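Local coordinates for protein acyltransferase (PDB 5UG1) that transfers acetyl groups to hydroxyls of peptidoglycan through the C-terminal catalytic domain of a Streptococcus pneumoniae O-acetyltransferase, at residues T6-S12 with A28-V34; Y70-D75 with K107-M112. All blocks are in the same frame, centred on the assembly; numbering follows the deposited sequence.

Interaction 1: T6-S12 with A28-V34; sequences TMLIGDS and AQINAQV. With 03S (methanesulfonic acid), chain B.
With chi1 at 180°, Met7 sends its chain straight out from the strand before a bend at chi3 brings CE over to the extended chain of Gln29. The two side chains cross obliquely, and Met7 CE comes to 3.4 Å from Gln29 NE2. Leu8 on the opposite face of the sheet also has its CG anti to the backbone N, at -174°; its CB meets Ile30 CD1 at 4.2 Å, and its CD2 lies against Ala32 CB. Between these two layers of side chains the strands 6-10 and 29-32 run parallel, their backbones exchanging bonds alternately: Gln29 N to Thr6 O, Leu8 N to Gln29 O at 2.8 Å, Asn31 N to Leu8 O, Gly10 N to Asn31 O and Gln33 N to Gly10 O. This is the edge of the parallel sheet of an atypical alpha/beta hydrolase fold: strand 29-32 is outermost, and helices 12-16 and 18-24 make the crossover to it. Just past the strand end, Asp11 occupies the N-cap position and Ser12 starts the helix. Ser12 OG carries the methylsulfonyl group, bonded to S10 at 1.5 Å, and is also hydrogen-bonded to His145, consistent with a Ser-His-Asp catalytic triad. The adduct's O12 accepts a bond from Ser12 N at 3.1 Å and lies 3.4 Å from Val34 O, which places the end of segment 28-34 beside the adduct.

Interaction 2: Y70-D75 with K107-M112; sequences YKDDWD and KAAAYM
Over one face of the Tyr70 ring lies the backbone of the neighbouring helix, with Ala108 N above the ring centre and Lys107 C nearer the rim; the opposite face carries Lys71 CB, and Tyr111 CB sits at the edge. The Trp74 indole takes Met112 on one face, while the Tyr111 ring meets Trp74 CB and the Asp75 carboxylate at its edge. All this joins two helices of the alpha/beta hydrolase-like fold, 70-80 and 102-118, which run side by side in roughly the same direction, their short segments crossing at -32° with axes 10.0 Å apart. Ala108 packs directly on the aromatic: its CA is 4.0 Å from the Tyr70 ring centroid in a CH-pi contact, and its CB touches Tyr70 CB at 3.5 Å. Tyr70 has its CG wedged between backbone N and carbonyl carbon (chi1 69°), which carries the ring across to Lys107, where OH packs on CB.

Deeper in, Met112 CG stands almost squarely over the five-membered ring of Trp74, 3.6 Å from its centroid. The sulfur sits obliquely in a Met-aromatic contact, and the bend at chi3 lays CE on the six-membered ring, 3.4 Å from Trp74 CZ2. Leu89 of strand 86-90 touches both side chains, so this end of the contact backs onto the central sheet.

At the outer side, Tyr111 reaches across, passing Lys71 O on the way to Asp75. The carboxylate plane is turned 59° from the ring, and Tyr111 OH donates a hydrogen bond to Asp75 OD1, modelled at 2.4 Å, a doubtfully short length that should not be read as an unusually strong bond.

Overall arrangement
From the N terminus the chain lays down strand 6-10, passes through helices 12-16 and 18-24, and returns as strand 29-32, where interaction 1 closes a short loop at one edge of the sheet. It then continues through helix 38-50 and strand 57-61, which pairs with the other side of strand 6-10, before helix 70-80 opens interaction 2. Strand 86-90 follows, and helix 102-118 closes this second loop. The two loops are in series, neither nested nor crossed. Their centres are about 19 Å apart, on opposite sides of the chain's centre: interaction 1 joins strand to strand, and interaction 2 joins two helices packed beside strand 86-90.

Interaction 1: T6-S12 with A28-V34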
loop_
_atom_site.group_PDB
_atom_site.type_symbol
_atom_site.label_atom_id
_atom_site.label_comp_id
_atom_site.label_asym_id
_atom_site.label_seq_id
_atom_site.Cartn_x
_atom_site.Cartn_y
_atom_site.Cartn_z
ATOM N N THR A 6 -9.208 -10.011 -2.882
ATOM C CA THR A 6 -8.281 -8.938 -2.562
ATOM C C THR A 6 -8.874 -7.611 -3.009
ATOM O O THR A 6 -9.297 -7.473 -4.158
ATOM C CB THR A 6 -6.932 -9.168 -3.240
ATOM O OG1 THR A 6 -6.431 -10.461 -2.876
ATOM C CG2 THR A 6 -5.937 -8.104 -2.821
ATOM N N MET A 7 -8.932 -6.656 -2.087
ATOM C CA MET A 7 -9.253 -5.268 -2.392
ATOM C C MET A 7 -8.057 -4.408 -2.006
ATOM O O MET A 7 -7.548 -4.509 -0.881
ATOM C CB MET A 7 -10.511 -4.794 -1.647
ATOM C CG MET A 7 -10.868 -3.340 -1.936
ATOM S SD MET A 7 -12.389 -2.820 -1.174
ATOM C CE MET A 7 -13.630 -3.550 -2.246
ATOM N N LEU A 8 -7.601 -3.585 -2.942
ATOM C CA LEU A 8 -6.589 -2.573 -2.676
ATOM C C LEU A 8 -7.286 -1.223 -2.524
ATOM O O LEU A 8 -8.098 -0.841 -3.374
ATOM C CB LEU A 8 -5.558 -2.530 -3.804
ATOM C CG LEU A 8 -4.352 -1.611 -3.595
ATOM C CD1 LEU A 8 -3.144 -2.195 -4.276
ATOM C CD2 LEU A 8 -4.635 -0.201 -4.131
ATOM N N ILE A 9 -7.010 -0.533 -1.421
ATOM C CA ILE A 9 -7.476 0.831 -1.184
ATOM C C ILE A 9 -6.229 1.696 -1.187
ATOM O O ILE A 9 -5.388 1.574 -0.285
ATOM C CB ILE A 9 -8.219 0.967 0.149
ATOM C CG1 ILE A 9 -9.369 -0.032 0.265
ATOM C CG2 ILE A 9 -8.681 2.424 0.374
ATOM C CD1 ILE A 9 -9.646 -0.426 1.721
ATOM N N GLY A 10 -6.111 2.527 -2.188
ATOM C CA GLY A 10 -4.868 3.196 -2.453
ATOM C C GLY A 10 -4.926 4.627 -2.914
ATOM O O GLY A 10 -5.964 5.152 -3.189
ATOM N N ASP A 11 -3.743 5.208 -3.004
ATOM C CA ASP A 11 -3.523 6.595 -3.361
ATOM C C ASP A 11 -3.155 6.801 -4.838
ATOM O O ASP A 11 -3.274 5.926 -5.630
ATOM C CB ASP A 11 -2.513 7.243 -2.409
ATOM C CG ASP A 11 -1.141 6.635 -2.498
ATOM O OD1 ASP A 11 -0.886 5.856 -3.366
ATOM O OD2 ASP A 11 -0.306 6.945 -1.691
ATOM N N SER A 12 -2.721 7.994 -5.172
ATOM C CA SER A 12 -2.352 8.318 -6.525
ATOM C C SER A 12 -1.199 7.504 -7.068
ATOM O O SER A 12 -1.125 7.306 -8.222
ATOM C CB SER A 12 -2.008 9.782 -6.638
ATOM O OG SER A 12 -0.776 10.030 -6.078
ATOM N N ALA A 28 -8.378 -8.918 -8.801
ATOM C CA ALA A 28 -8.299 -8.057 -7.634
ATOM C C ALA A 28 -9.156 -6.814 -7.856
ATOM O O ALA A 28 -9.374 -6.374 -8.987
ATOM C CB ALA A 28 -6.854 -7.661 -7.341
ATOM N N GLN A 29 -9.674 -6.277 -6.763
ATOM C CA GLN A 29 -10.488 -5.071 -6.785
ATOM C C GLN A 29 -9.573 -3.906 -6.437
ATOM O O GLN A 29 -9.181 -3.746 -5.277
ATOM C CB GLN A 29 -11.645 -5.170 -5.792
ATOM C CG GLN A 29 -12.670 -6.236 -6.127
ATOM C CD GLN A 29 -13.754 -6.332 -5.071
ATOM O OE1 GLN A 29 -13.814 -7.292 -4.306
ATOM N NE2 GLN A 29 -14.615 -5.334 -5.025
ATOM N N ILE A 30 -9.216 -3.111 -7.439
ATOM C CA ILE A 30 -8.292 -2.001 -7.256
ATOM C C ILE A 30 -9.147 -0.762 -7.039
ATOM O O ILE A 30 -9.845 -0.311 -7.953
ATOM C CB ILE A 30 -7.342 -1.839 -8.455
ATOM C CG1 ILE A 30 -6.702 -3.179 -8.844
ATOM C CG2 ILE A 30 -6.233 -0.834 -8.147
ATOM C CD1 ILE A 30 -5.754 -3.738 -7.806
ATOM N N ASN A 31 -9.133 -0.234 -5.817
ATOM C CA ASN A 31 -9.890 0.967 -5.467
ATOM C C ASN A 31 -8.862 2.023 -5.063
ATOM O O ASN A 31 -8.528 2.179 -3.886
ATOM C CB ASN A 31 -10.921 0.646 -4.363
ATOM C CG ASN A 31 -11.613 1.884 -3.807
ATOM O OD1 ASN A 31 -11.571 2.972 -4.393
ATOM N ND2 ASN A 31 -12.263 1.716 -2.658
ATOM N N ALA A 32 -8.340 2.747 -6.052
ATOM C CA ALA A 32 -7.296 3.738 -5.820
ATOM C C ALA A 32 -7.742 5.070 -6.389
ATOM O O ALA A 32 -8.364 5.117 -7.454
ATOM C CB ALA A 32 -5.956 3.315 -6.452
ATOM N N GLN A 33 -7.491 6.143 -5.668
ATOM C CA GLN A 33 -7.886 7.484 -6.080
ATOM C C GLN A 33 -6.845 8.516 -5.706
ATOM O O GLN A 33 -6.027 8.293 -4.864
ATOM C CB GLN A 33 -9.213 7.902 -5.447
ATOM C CG GLN A 33 -10.284 6.851 -5.443
ATOM C CD GLN A 33 -11.413 7.224 -4.544
ATOM O OE1 GLN A 33 -12.171 8.149 -4.832
ATOM N NE2 GLN A 33 -11.534 6.527 -3.442
ATOM N N VAL A 34 -6.908 9.662 -6.332
ATOM C CA VAL A 34 -5.844 10.630 -6.234
ATOM C C VAL A 34 -5.520 11.132 -4.838
ATOM O O VAL A 34 -4.389 11.114 -4.451
ATOM C CB VAL A 34 -6.038 11.824 -7.182
ATOM C CG1 VAL A 34 -4.842 12.727 -7.108
ATOM C CG2 VAL A 34 -6.255 11.348 -8.596
HETATM S S10 03S B . -0.523 10.886 -4.847
HETATM O O11 03S B . 0.941 10.806 -4.647
HETATM O O12 03S B . -1.214 10.261 -3.698
HETATM C C13 03S B . -0.981 12.479 -4.969
#

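Interaction 2: Y70-D75 with K107-M112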
loop_
_atom_site.group_PDB
_atom_site.type_symbol
_atom_site.label_atom_id
_atom_site.label_comp_id
_atom_site.label_asym_id
_atom_site.label_seq_id
_atom_site.Cartn_x
_atom_site.Cartn_y
_atom_site.Cartn_z
ATOM N N TYR A 70 1.478 9.814 10.842
ATOM C CA TYR A 70 1.604 8.401 10.474
ATOM C C TYR A 70 1.461 7.483 11.683
ATOM O O TYR A 70 0.871 6.400 11.572
ATOM C CB TYR A 70 2.938 8.134 9.775
ATOM C CG TYR A 70 4.124 8.264 10.688
ATOM C CD1 TYR A 70 4.747 9.492 10.861
ATOM C CD2 TYR A 70 4.625 7.163 11.386
ATOM C CE1 TYR A 70 5.830 9.629 11.706
ATOM C CE2 TYR A 70 5.702 7.289 12.234
ATOM C CZ TYR A 70 6.301 8.527 12.392
ATOM O OH TYR A 70 7.385 8.685 13.230
ATOM N N LYS A 71 2.015 7.877 12.840
ATOM C CA LYS A 71 1.940 7.015 14.018
ATOM C C LYS A 71 0.488 6.664 14.340
ATOM O O LYS A 71 0.103 5.488 14.330
ATOM C CB LYS A 71 2.612 7.683 15.215
ATOM C CG LYS A 71 4.108 7.527 15.299
ATOM C CD LYS A 71 4.642 8.345 16.493
ATOM C CE LYS A 71 6.163 8.319 16.599
ATOM N NZ LYS A 71 6.647 9.348 17.559
ATOM N N ASP A 72 -0.344 7.682 14.590
ATOM C CA ASP A 72 -1.745 7.425 14.913
ATOM C C ASP A 72 -2.471 6.761 13.748
ATOM O O ASP A 72 -3.277 5.850 13.955
ATOM C CB ASP A 72 -2.452 8.716 15.314
ATOM C CG ASP A 72 -2.030 9.212 16.692
ATOM O OD1 ASP A 72 -1.316 8.475 17.403
ATOM O OD2 ASP A 72 -2.415 10.336 17.069
ATOM N N ASP A 73 -2.192 7.192 12.517
ATOM C CA ASP A 73 -2.924 6.649 11.371
ATOM C C ASP A 73 -2.656 5.157 11.188
ATOM O O ASP A 73 -3.589 4.378 10.959
ATOM C CB ASP A 73 -2.579 7.424 10.092
ATOM C CG ASP A 73 -3.486 8.651 9.880
ATOM O OD1 ASP A 73 -4.673 8.599 10.272
ATOM O OD2 ASP A 73 -3.020 9.672 9.331
ATOM N N TRP A 74 -1.395 4.733 11.285
ATOM C CA TRP A 74 -1.120 3.325 11.038
ATOM C C TRP A 74 -1.484 2.475 12.237
ATOM O O TRP A 74 -1.936 1.338 12.064
ATOM C CB TRP A 74 0.344 3.124 10.640
ATOM C CG TRP A 74 0.602 3.622 9.270
ATOM C CD1 TRP A 74 1.370 4.692 8.912
ATOM C CD2 TRP A 74 0.043 3.097 8.054
ATOM N NE1 TRP A 74 1.339 4.851 7.541
ATOM C CE2 TRP A 74 0.528 3.885 6.999
ATOM C CE3 TRP A 74 -0.816 2.032 7.766
ATOM C CZ2 TRP A 74 0.183 3.642 5.674
ATOM C CZ3 TRP A 74 -1.143 1.784 6.457
ATOM C CH2 TRP A 74 -0.653 2.587 5.423
ATOM N N ASP A 75 -1.296 3.003 13.451
ATOM C CA ASP A 75 -1.861 2.356 14.631
ATOM C C ASP A 75 -3.359 2.143 14.459
ATOM O O ASP A 75 -3.881 1.055 14.724
ATOM C CB ASP A 75 -1.609 3.199 15.876
ATOM C CG ASP A 75 -0.212 3.058 16.409
ATOM O OD1 ASP A 75 0.545 2.189 15.911
ATOM O OD2 ASP A 75 0.115 3.822 17.340
ATOM N N LYS A 107 10.232 7.768 8.361
ATOM C CA LYS A 107 9.740 7.268 9.641
ATOM C C LYS A 107 8.454 6.465 9.465
ATOM O O LYS A 107 8.268 5.430 10.113
ATOM C CB LYS A 107 9.525 8.431 10.617
ATOM C CG LYS A 107 10.815 8.981 11.261
ATOM C CD LYS A 107 10.553 10.301 12.018
ATOM C CE LYS A 107 11.817 10.893 12.618
ATOM N NZ LYS A 107 11.504 11.874 13.701
ATOM N N ALA A 108 7.556 6.911 8.582
ATOM C CA ALA A 108 6.302 6.182 8.386
ATOM C C ALA A 108 6.566 4.794 7.821
ATOM O O ALA A 108 6.048 3.792 8.328
ATOM C CB ALA A 108 5.359 6.968 7.471
ATOM N N ALA A 109 7.382 4.717 6.773
ATOM C CA ALA A 109 7.762 3.423 6.228
ATOM C C ALA A 109 8.348 2.533 7.314
ATOM O O ALA A 109 7.989 1.361 7.421
ATOM C CB ALA A 109 8.758 3.605 5.076
ATOM N N ALA A 110 9.244 3.081 8.140
ATOM C CA ALA A 110 9.874 2.275 9.185
ATOM C C ALA A 110 8.849 1.757 10.184
ATOM O O ALA A 110 8.904 0.592 10.598
ATOM C CB ALA A 110 10.953 3.091 9.906
ATOM N N TYR A 111 7.915 2.617 10.592
ATOM C CA TYR A 111 6.895 2.228 11.560
ATOM C C TYR A 111 5.961 1.158 11.000
ATOM O O TYR A 111 5.547 0.250 11.732
ATOM C CB TYR A 111 6.100 3.461 11.987
ATOM C CG TYR A 111 5.226 3.223 13.187
ATOM C CD1 TYR A 111 5.790 2.916 14.421
ATOM C CD2 TYR A 111 3.845 3.305 13.096
ATOM C CE1 TYR A 111 5.009 2.688 15.521
ATOM C CE2 TYR A 111 3.044 3.085 14.208
ATOM C CZ TYR A 111 3.640 2.777 15.420
ATOM O OH TYR A 111 2.878 2.549 16.544
ATOM N N MET A 112 5.594 1.267 9.718
ATOM C CA MET A 112 4.795 0.231 9.065
ATOM C C MET A 112 5.534 -1.099 9.039
ATOM O O MET A 112 4.929 -2.154 9.243
ATOM C CB MET A 112 4.435 0.650 7.638
ATOM C CG MET A 112 3.618 1.935 7.536
ATOM S SD MET A 112 3.570 2.593 5.859
ATOM C CE MET A 112 2.580 1.307 5.077
#